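Side-chain contacts in DNA polymerase (Pyrobaculum calidifontis, PDB 5MDN), which probably catalyses the template-directed addition of deoxyribonucleotides to a growing DNA strand, as a member of the type-B DNA polymerase family: residues A[4-9]-A[161-166]; A[20-25]-A[269-274]; A[126-131]-A[360-365]. One frame throughout, in Å; residues are numbered along the deposited sequence.

Contact 1: A[4-9]-A[161-166]; sequences WPLDAT and PPLRVL. With MG (magnesium ion), chain C.
One face of the Trp4 indole is met by the CD corner of Pro161. Pro161 CD sits 3.7 Å from the centroid of the five-membered ring of Trp4, only 16° off the ring normal, so this is a CH-pi contact made from directly above; the nearest carbon is Trp4 CD2, 3.6 Å from Pro161 CD. The two residue types suit each other: the CD hydrogens of a proline are slightly polarised by the adjoining nitrogen, and the indole offers a broad electron-rich surface. The torsion of Trp4 places CG opposite the backbone nitrogen (chi1 -176°), which swings the indole over to the proline. Trp130 meets both partners, its ring inclined at about 55° to that of Trp4. A second, looser apolar touch lies further along, where Leu6 CD2 comes to 4.5 Å from Leu163 CD1. Here branched aliphatic ends meet without any directional bond.

Leu6 and Asp7 both face Phe22 on the next strand, a classic beta bulge. Asp7 OD1 binds the magnesium ion at 2.5 Å and also receives a weak hydrogen bond from Ala8 N; a carboxylate oxygen can serve metal and amide at once. Strand 5-12 is an outermost strand of the five-stranded N-terminal sheet, paired with 17-24. Segment 161-166 ends in the first two residues of strand 165-172, the central strand of the exonuclease sheet; just before it Leu163 touches Val226 of strand 226-229, and within it Leu166 packs on helix 209-222.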
loop_
_atom_site.group_PDB
_atom_site.type_symbol
_atom_site.label_atom_id
_atom_site.label_comp_id
_atom_site.label_asym_id
_atom_site.label_seq_id
_atom_site.Cartn_x
_atom_site.Cartn_y
_atom_site.Cartn_z
ATOM N N TRP A 4 -2.042 -17.651 17.566
ATOM C CA TRP A 4 -2.052 -17.073 16.218
ATOM C C TRP A 4 -3.200 -16.090 16.004
ATOM O O TRP A 4 -4.301 -16.504 15.622
ATOM C CB TRP A 4 -2.133 -18.170 15.153
ATOM C CG TRP A 4 -2.038 -17.647 13.749
ATOM C CD1 TRP A 4 -3.075 -17.204 12.972
ATOM C CD2 TRP A 4 -0.860 -17.514 12.954
ATOM N NE1 TRP A 4 -2.611 -16.800 11.747
ATOM C CE2 TRP A 4 -1.254 -16.980 11.709
ATOM C CE3 TRP A 4 0.491 -17.794 13.170
ATOM C CZ2 TRP A 4 -0.346 -16.723 10.689
ATOM C CZ3 TRP A 4 1.390 -17.535 12.157
ATOM C CH2 TRP A 4 0.970 -17.001 10.935
ATOM N N PRO A 5 -2.986 -14.787 16.199
ATOM C CA PRO A 5 -4.100 -13.831 16.103
ATOM C C PRO A 5 -4.386 -13.436 14.658
ATOM O O PRO A 5 -3.469 -13.139 13.889
ATOM C CB PRO A 5 -3.607 -12.627 16.919
ATOM C CG PRO A 5 -2.445 -13.142 17.722
ATOM C CD PRO A 5 -1.816 -14.179 16.846
ATOM N N LEU A 6 -5.669 -13.443 14.293
ATOM C CA LEU A 6 -6.140 -12.918 13.013
ATOM C C LEU A 6 -6.618 -11.472 13.117
ATOM O O LEU A 6 -6.176 -10.610 12.350
ATOM C CB LEU A 6 -7.275 -13.792 12.468
ATOM C CG LEU A 6 -6.930 -14.929 11.506
ATOM C CD1 LEU A 6 -8.145 -15.813 11.289
ATOM C CD2 LEU A 6 -6.437 -14.371 10.179
ATOM N N ASP A 7 -7.529 -11.196 14.050
ATOM C CA ASP A 7 -8.179 -9.899 14.157
ATOM C C ASP A 7 -8.334 -9.534 15.626
ATOM O O ASP A 7 -8.415 -10.409 16.492
ATOM C CB ASP A 7 -9.552 -9.906 13.467
ATOM C CG ASP A 7 -10.122 -8.518 13.290
ATOM O OD1 ASP A 7 -9.344 -7.545 13.359
ATOM O OD2 ASP A 7 -11.347 -8.402 13.082
ATOM N N ALA A 8 -8.365 -8.230 15.900
ATOM C CA ALA A 8 -8.541 -7.721 17.252
ATOM C C ALA A 8 -9.565 -6.598 17.252
ATOM O O ALA A 8 -9.572 -5.752 16.354
ATOM C CB ALA A 8 -7.213 -7.221 17.829
ATOM N N THR A 9 -10.425 -6.591 18.272
ATOM C CA THR A 9 -11.469 -5.585 18.438
ATOM C C THR A 9 -11.565 -5.228 19.915
ATOM O O THR A 9 -10.826 -5.755 20.752
ATOM C CB THR A 9 -12.832 -6.078 17.926
ATOM O OG1 THR A 9 -13.273 -7.187 18.721
ATOM C CG2 THR A 9 -12.759 -6.499 16.461
ATOM N N PRO A 161 -0.899 -21.623 10.237
ATOM C CA PRO A 161 -1.837 -22.725 10.048
ATOM C C PRO A 161 -2.571 -22.574 8.729
ATOM O O PRO A 161 -2.518 -21.505 8.101
ATOM C CB PRO A 161 -2.792 -22.576 11.242
ATOM C CG PRO A 161 -2.786 -21.116 11.534
ATOM C CD PRO A 161 -1.416 -20.599 11.162
ATOM N N PRO A 162 -3.251 -23.618 8.264
ATOM C CA PRO A 162 -4.077 -23.466 7.061
ATOM C C PRO A 162 -5.214 -22.487 7.317
ATOM O O PRO A 162 -5.917 -22.576 8.326
ATOM C CB PRO A 162 -4.591 -24.885 6.799
ATOM C CG PRO A 162 -4.503 -25.572 8.122
ATOM C CD PRO A 162 -3.287 -24.996 8.785
ATOM N N LEU A 163 -5.392 -21.552 6.391
ATOM C CA LEU A 163 -6.432 -20.538 6.487
ATOM C C LEU A 163 -7.454 -20.738 5.378
ATOM O O LEU A 163 -7.100 -21.091 4.249
ATOM C CB LEU A 163 -5.840 -19.128 6.400
ATOM C CG LEU A 163 -4.926 -18.673 7.540
ATOM C CD1 LEU A 163 -4.483 -17.235 7.322
ATOM C CD2 LEU A 163 -5.630 -18.824 8.879
ATOM N N ARG A 164 -8.722 -20.510 5.706
ATOM C CA ARG A 164 -9.796 -20.547 4.723
ATOM C C ARG A 164 -9.883 -19.172 4.069
ATOM O O ARG A 164 -10.282 -18.194 4.711
ATOM C CB ARG A 164 -11.116 -20.945 5.378
ATOM C CG ARG A 164 -11.134 -22.374 5.904
ATOM C CD ARG A 164 -12.551 -22.839 6.209
ATOM N NE ARG A 164 -13.093 -22.231 7.423
ATOM C CZ ARG A 164 -12.827 -22.654 8.656
ATOM N NH1 ARG A 164 -12.023 -23.691 8.849
ATOM N NH2 ARG A 164 -13.364 -22.037 9.699
ATOM N N VAL A 165 -9.509 -19.100 2.793
ATOM C CA VAL A 165 -9.440 -17.849 2.051
ATOM C C VAL A 165 -10.617 -17.782 1.091
ATOM O O VAL A 165 -10.965 -18.778 0.443
ATOM C CB VAL A 165 -8.101 -17.726 1.297
ATOM C CG1 VAL A 165 -7.979 -16.366 0.635
ATOM C CG2 VAL A 165 -6.935 -17.971 2.245
ATOM N N LEU A 166 -11.230 -16.604 1.001
ATOM C CA LEU A 166 -12.352 -16.360 0.104
ATOM C C LEU A 166 -12.059 -15.123 -0.731
ATOM O O LEU A 166 -11.889 -14.028 -0.183
ATOM C CB LEU A 166 -13.654 -16.174 0.887
ATOM C CG LEU A 166 -14.884 -15.846 0.037
ATOM C CD1 LEU A 166 -15.579 -17.117 -0.412
ATOM C CD2 LEU A 166 -15.841 -14.930 0.783
HETATM MG MG MG C . -10.026 -5.405 12.240
#

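Contact 2: A[20-25]-A[269-274]; sequences RVFGVD and SVVGRA
Phe22 and Gly272 form a buried CH-pi contact between two domains: the aromatic ring belongs to strand 17-24 of the N-terminal sheet, and the glycine to the loop that precedes strand 274-277 of the exonuclease sheet. Gly272 CA lies 3.9 Å from the centroid of the Phe22 ring, 22° off its normal, and is displaced toward the rim, where it approaches Phe22 CG most closely (3.6 Å). With no side chain in the way, the glycine CA can come over the face and turn a C-H to it. The ring is set for this by a first torsion that keeps CG beside the backbone nitrogen and opposite the carbonyl carbon (chi1 -55°).

Val271 adds a purely apolar touch at the far end of the ring, its CG1 lying 3.7 Å from Phe22 CZ in an oblique approach. Being beta-branched, the valine brings a methyl to the ring directly from its CB. Phe22 also touches Val32 of strand 30-35 and Leu256, whereas the Gly272 amide is turned to other work and donates to Asp7 OD2, a ligand residue of the magnesium site.

The turn accounts for the glycine. Val270 to Arg273 form a type II beta turn, closed by Arg273 N bonding to Val270 O at 3.1 Å. Gly272 is the third residue, the place where such turns commonly carry glycine because phi is positive there. A type II turn is thus laid on an aromatic where the N-terminal sheet meets the RNase H-like exonuclease domain.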
loop_
_atom_site.group_PDB
_atom_site.type_symbol
_atom_site.label_atom_id
_atom_site.label_comp_id
_atom_site.label_asym_id
_atom_site.label_seq_id
_atom_site.Cartn_x
_atom_site.Cartn_y
_atom_site.Cartn_z
ATOM N N ARG A 20 -10.829 -7.959 22.653
ATOM C CA ARG A 20 -11.041 -9.271 22.058
ATOM C C ARG A 20 -9.998 -9.525 20.977
ATOM O O ARG A 20 -9.665 -8.626 20.199
ATOM C CB ARG A 20 -12.445 -9.385 21.458
ATOM C CG ARG A 20 -13.566 -9.051 22.425
ATOM C CD ARG A 20 -14.859 -9.738 22.017
ATOM N NE ARG A 20 -15.916 -9.547 23.004
ATOM C CZ ARG A 20 -16.829 -8.583 22.943
ATOM N NH1 ARG A 20 -16.818 -7.719 21.937
ATOM N NH2 ARG A 20 -17.754 -8.482 23.887
ATOM N N VAL A 21 -9.483 -10.754 20.934
ATOM C CA VAL A 21 -8.515 -11.176 19.925
ATOM C C VAL A 21 -8.992 -12.500 19.341
ATOM O O VAL A 21 -9.157 -13.481 20.076
ATOM C CB VAL A 21 -7.094 -11.321 20.498
ATOM C CG1 VAL A 21 -6.081 -11.407 19.369
ATOM C CG2 VAL A 21 -6.761 -10.161 21.427
ATOM N N PHE A 22 -9.217 -12.526 18.030
ATOM C CA PHE A 22 -9.686 -13.714 17.329
ATOM C C PHE A 22 -8.513 -14.412 16.648
ATOM O O PHE A 22 -7.651 -13.757 16.054
ATOM C CB PHE A 22 -10.750 -13.348 16.290
ATOM C CG PHE A 22 -11.922 -12.588 16.856
ATOM C CD1 PHE A 22 -11.856 -11.215 17.037
ATOM C CD2 PHE A 22 -13.090 -13.247 17.204
ATOM C CE1 PHE A 22 -12.930 -10.513 17.555
ATOM C CE2 PHE A 22 -14.167 -12.551 17.724
ATOM C CZ PHE A 22 -14.087 -11.183 17.898
ATOM N N GLY A 23 -8.489 -15.736 16.724
ATOM C CA GLY A 23 -7.366 -16.474 16.186
ATOM C C GLY A 23 -7.642 -17.956 16.054
ATOM O O GLY A 23 -8.790 -18.399 16.103
ATOM N N VAL A 24 -6.561 -18.718 15.886
ATOM C CA VAL A 24 -6.612 -20.144 15.564
ATOM C C VAL A 24 -5.733 -20.890 16.560
ATOM O O VAL A 24 -4.502 -20.864 16.444
ATOM C CB VAL A 24 -6.153 -20.426 14.127
ATOM C CG1 VAL A 24 -6.147 -21.923 13.858
ATOM C CG2 VAL A 24 -7.046 -19.704 13.128
ATOM N N ASP A 25 -6.357 -21.597 17.499
ATOM C CA ASP A 25 -5.613 -22.253 18.567
ATOM C C ASP A 25 -4.731 -23.373 18.009
ATOM O O ASP A 25 -4.731 -23.677 16.812
ATOM C CB ASP A 25 -6.564 -22.792 19.633
ATOM C CG ASP A 25 -7.417 -23.939 19.136
ATOM O OD1 ASP A 25 -7.445 -24.189 17.912
ATOM O OD2 ASP A 25 -8.040 -24.610 19.984
ATOM N N SER A 269 -13.432 -3.150 8.230
ATOM C CA SER A 269 -13.273 -4.190 9.235
ATOM C C SER A 269 -14.397 -5.211 9.117
ATOM O O SER A 269 -15.573 -4.845 9.023
ATOM C CB SER A 269 -13.258 -3.582 10.639
ATOM O OG SER A 269 -13.346 -4.591 11.629
ATOM N N VAL A 270 -14.028 -6.486 9.121
ATOM C CA VAL A 270 -14.971 -7.592 9.226
ATOM C C VAL A 270 -14.542 -8.377 10.458
ATOM O O VAL A 270 -13.574 -9.147 10.406
ATOM C CB VAL A 270 -14.990 -8.467 7.969
ATOM C CG1 VAL A 270 -16.072 -9.523 8.077
ATOM C CG2 VAL A 270 -15.198 -7.613 6.727
ATOM N N VAL A 271 -15.250 -8.167 11.573
ATOM C CA VAL A 271 -14.794 -8.646 12.875
ATOM C C VAL A 271 -14.570 -10.151 12.843
ATOM O O VAL A 271 -15.400 -10.914 12.332
ATOM C CB VAL A 271 -15.802 -8.247 13.963
ATOM C CG1 VAL A 271 -15.487 -8.953 15.274
ATOM C CG2 VAL A 271 -15.804 -6.737 14.156
ATOM N N GLY A 272 -13.442 -10.585 13.400
ATOM C CA GLY A 272 -13.101 -11.990 13.470
ATOM C C GLY A 272 -12.510 -12.575 12.210
ATOM O O GLY A 272 -12.414 -13.804 12.104
ATOM N N ARG A 273 -12.099 -11.741 11.256
ATOM C CA ARG A 273 -11.449 -12.219 10.045
ATOM C C ARG A 273 -10.695 -11.063 9.405
ATOM O O ARG A 273 -10.923 -9.894 9.728
ATOM C CB ARG A 273 -12.457 -12.836 9.064
ATOM C CG ARG A 273 -13.838 -12.203 9.079
ATOM C CD ARG A 273 -14.756 -12.877 8.068
ATOM N NE ARG A 273 -14.924 -14.302 8.343
ATOM C CZ ARG A 273 -16.088 -14.878 8.626
ATOM N NH1 ARG A 273 -17.196 -14.152 8.670
ATOM N NH2 ARG A 273 -16.144 -16.183 8.862
ATOM N N ALA A 274 -9.785 -11.408 8.496
ATOM C CA ALA A 274 -8.898 -10.442 7.856
ATOM C C ALA A 274 -9.464 -10.059 6.491
ATOM O O ALA A 274 -9.466 -10.872 5.562
ATOM C CB ALA A 274 -7.488 -11.014 7.726
#

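Contact 3: A[126-131]-A[360-365]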
loop_
_atom_site.group_PDB
_atom_site.type_symbol
_atom_site.label_atom_id
_atom_site.label_comp_id
_atom_site.label_asym_id
_atom_site.label_seq_id
_atom_site.Cartn_x
_atom_site.Cartn_y
_atom_site.Cartn_z
ATOM N N VAL A 126 1.597 -10.443 19.038
ATOM C CA VAL A 126 2.064 -10.251 17.669
ATOM C C VAL A 126 1.065 -10.922 16.732
ATOM O O VAL A 126 0.813 -12.128 16.862
ATOM C CB VAL A 126 3.486 -10.805 17.468
ATOM C CG1 VAL A 126 4.503 -9.885 18.129
ATOM C CG2 VAL A 126 3.616 -12.214 18.040
ATOM N N PRO A 127 0.455 -10.189 15.802
ATOM C CA PRO A 127 -0.504 -10.811 14.883
ATOM C C PRO A 127 0.202 -11.693 13.867
ATOM O O PRO A 127 1.367 -11.478 13.525
ATOM C CB PRO A 127 -1.183 -9.613 14.211
ATOM C CG PRO A 127 -0.182 -8.518 14.294
ATOM C CD PRO A 127 0.626 -8.749 15.543
ATOM N N CYS A 128 -0.529 -12.697 13.383
ATOM C CA CYS A 128 -0.008 -13.642 12.396
ATOM C C CYS A 128 1.279 -14.296 12.890
ATOM O O CYS A 128 2.260 -14.430 12.158
ATOM C CB CYS A 128 0.203 -12.965 11.042
ATOM S SG CYS A 128 -1.291 -12.288 10.297
ATOM N N ALA A 129 1.267 -14.705 14.157
ATOM C CA ALA A 129 2.381 -15.420 14.759
ATOM C C ALA A 129 1.855 -16.170 15.972
ATOM O O ALA A 129 0.999 -15.658 16.697
ATOM C CB ALA A 129 3.514 -14.470 15.161
ATOM N N TRP A 130 2.367 -17.378 16.186
ATOM C CA TRP A 130 1.918 -18.191 17.309
ATOM C C TRP A 130 2.355 -17.559 18.626
ATOM O O TRP A 130 3.554 -17.446 18.901
ATOM C CB TRP A 130 2.462 -19.609 17.192
ATOM C CG TRP A 130 1.916 -20.394 16.045
ATOM C CD1 TRP A 130 2.537 -20.654 14.858
ATOM C CD2 TRP A 130 0.642 -21.043 15.982
ATOM N NE1 TRP A 130 1.724 -21.418 14.056
ATOM C CE2 TRP A 130 0.554 -21.671 14.724
ATOM C CE3 TRP A 130 -0.435 -21.151 16.867
ATOM C CZ2 TRP A 130 -0.568 -22.395 14.329
ATOM C CZ3 TRP A 130 -1.547 -21.869 16.473
ATOM C CH2 TRP A 130 -1.606 -22.482 15.216
ATOM N N ASN A 131 1.386 -17.152 19.436
ATOM C CA ASN A 131 1.638 -16.633 20.771
ATOM C C ASN A 131 1.369 -17.714 21.811
ATOM O O ASN A 131 0.633 -18.670 21.568
ATOM C CB ASN A 131 0.768 -15.405 21.055
ATOM C CG ASN A 131 1.151 -14.207 20.210
ATOM O OD1 ASN A 131 1.712 -13.232 20.713
ATOM N ND2 ASN A 131 0.841 -14.268 18.921
ATOM N N LEU A 360 1.187 -4.812 12.666
ATOM C CA LEU A 360 -0.195 -4.465 12.372
ATOM C C LEU A 360 -0.999 -5.707 11.987
ATOM O O LEU A 360 -0.452 -6.664 11.429
ATOM C CB LEU A 360 -0.263 -3.438 11.245
ATOM C CG LEU A 360 0.185 -2.012 11.574
ATOM C CD1 LEU A 360 0.250 -1.170 10.307
ATOM C CD2 LEU A 360 -0.747 -1.377 12.593
ATOM N N PRO A 361 -2.299 -5.720 12.282
ATOM C CA PRO A 361 -3.135 -6.853 11.868
ATOM C C PRO A 361 -3.225 -6.963 10.351
ATOM O O PRO A 361 -2.915 -6.027 9.607
ATOM C CB PRO A 361 -4.504 -6.539 12.489
ATOM C CG PRO A 361 -4.224 -5.533 13.561
ATOM C CD PRO A 361 -3.047 -4.744 13.090
ATOM N N LEU A 362 -3.646 -8.146 9.897
ATOM C CA LEU A 362 -3.599 -8.463 8.474
ATOM C C LEU A 362 -4.494 -7.541 7.655
ATOM O O LEU A 362 -4.171 -7.229 6.502
ATOM C CB LEU A 362 -3.992 -9.927 8.261
ATOM C CG LEU A 362 -3.674 -10.588 6.920
ATOM C CD1 LEU A 362 -2.284 -10.199 6.448
ATOM C CD2 LEU A 362 -3.785 -12.100 7.052
ATOM N N ASP A 363 -5.622 -7.106 8.222
ATOM C CA ASP A 363 -6.527 -6.213 7.512
ATOM C C ASP A 363 -6.018 -4.777 7.426
ATOM O O ASP A 363 -6.615 -3.973 6.701
ATOM C CB ASP A 363 -7.912 -6.241 8.170
ATOM C CG ASP A 363 -7.864 -5.985 9.666
ATOM O OD1 ASP A 363 -7.253 -4.986 10.094
ATOM O OD2 ASP A 363 -8.441 -6.796 10.422
ATOM N N GLN A 364 -4.945 -4.432 8.142
ATOM C CA GLN A 364 -4.418 -3.073 8.140
ATOM C C GLN A 364 -3.015 -2.939 7.568
ATOM O O GLN A 364 -2.642 -1.830 7.169
ATOM C CB GLN A 364 -4.406 -2.497 9.564
ATOM C CG GLN A 364 -5.780 -2.214 10.146
ATOM C CD GLN A 364 -5.737 -1.985 11.644
ATOM O OE1 GLN A 364 -6.547 -2.532 12.395
ATOM N NE2 GLN A 364 -4.795 -1.165 12.085
ATOM N N VAL A 365 -2.222 -4.014 7.550
ATOM C CA VAL A 365 -0.809 -3.904 7.190
ATOM C C VAL A 365 -0.645 -3.331 5.785
ATOM O O VAL A 365 0.244 -2.509 5.536
ATOM C CB VAL A 365 -0.111 -5.269 7.348
ATOM C CG1 VAL A 365 -0.737 -6.328 6.442
ATOM C CG2 VAL A 365 1.380 -5.137 7.073
#
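Pro361 O is gripped by two backbone donors, Gln364 N and Val365 N, each at 3.0 Å, which ties the first turn of the short, weakly bonded helix 362-365 while the backbone of Pro361 lies beside the ring of Pro127. Proline suits this position, since it restrains the backbone just ahead of a helix and its carbonyl remains able to accept. Across the contact the ring of Pro127 lies on the peptide joining Leu360 to Pro361, with Pro127 CG 3.4 Å from Leu360 O; this is van der Waals packing, and the carbonyl has its own hydrogen-bond donor in Ser355 OG.

The helix carries Asp363, a magnesium ligand together with Asp7, so the contact joins the loop ahead of strand 131-141 to a metal-bearing segment. Leu362 CB and its CD2 methyl both lie 4.1 Å from Cys128 SG, the small polarisable sulfur filling a site also lined by Ile352 and Ser355 of helix 326-356. Leu362 turns CG opposite its backbone nitrogen (chi1 -164°), which sets the direction of its branch. The loop bearing Pro127 is held in shape by the Asn131 amide, a group able to donate and accept: ND2 gives a fairly straight bond to Val126 O (3.0 Å, 158°), and OD1 accepts from Val126 N.

How the contacts relate
The three contacts form one compact cluster: contact centres 1 and 2 are about 6 Å apart, 1 and 3 about 9 Å, and 2 and 3 about 10 Å. Contacts 1 and 2 share the N-terminal sheet through neighbouring strands 5-12 and 17-24; segment 126-131 leads into its other outermost strand, 131-141. Along the chain all three first segments precede all three second ones, so the contacts interleave. Segments 161-166 and 269-274 run into strands 165-172 and 274-277 of the exonuclease sheet, and 360-365 belongs to the polymerase part of the chain. The magnesium ion joins Asp7 of contact 1 to Asp363 of contact 3, linking distant parts of the sequence.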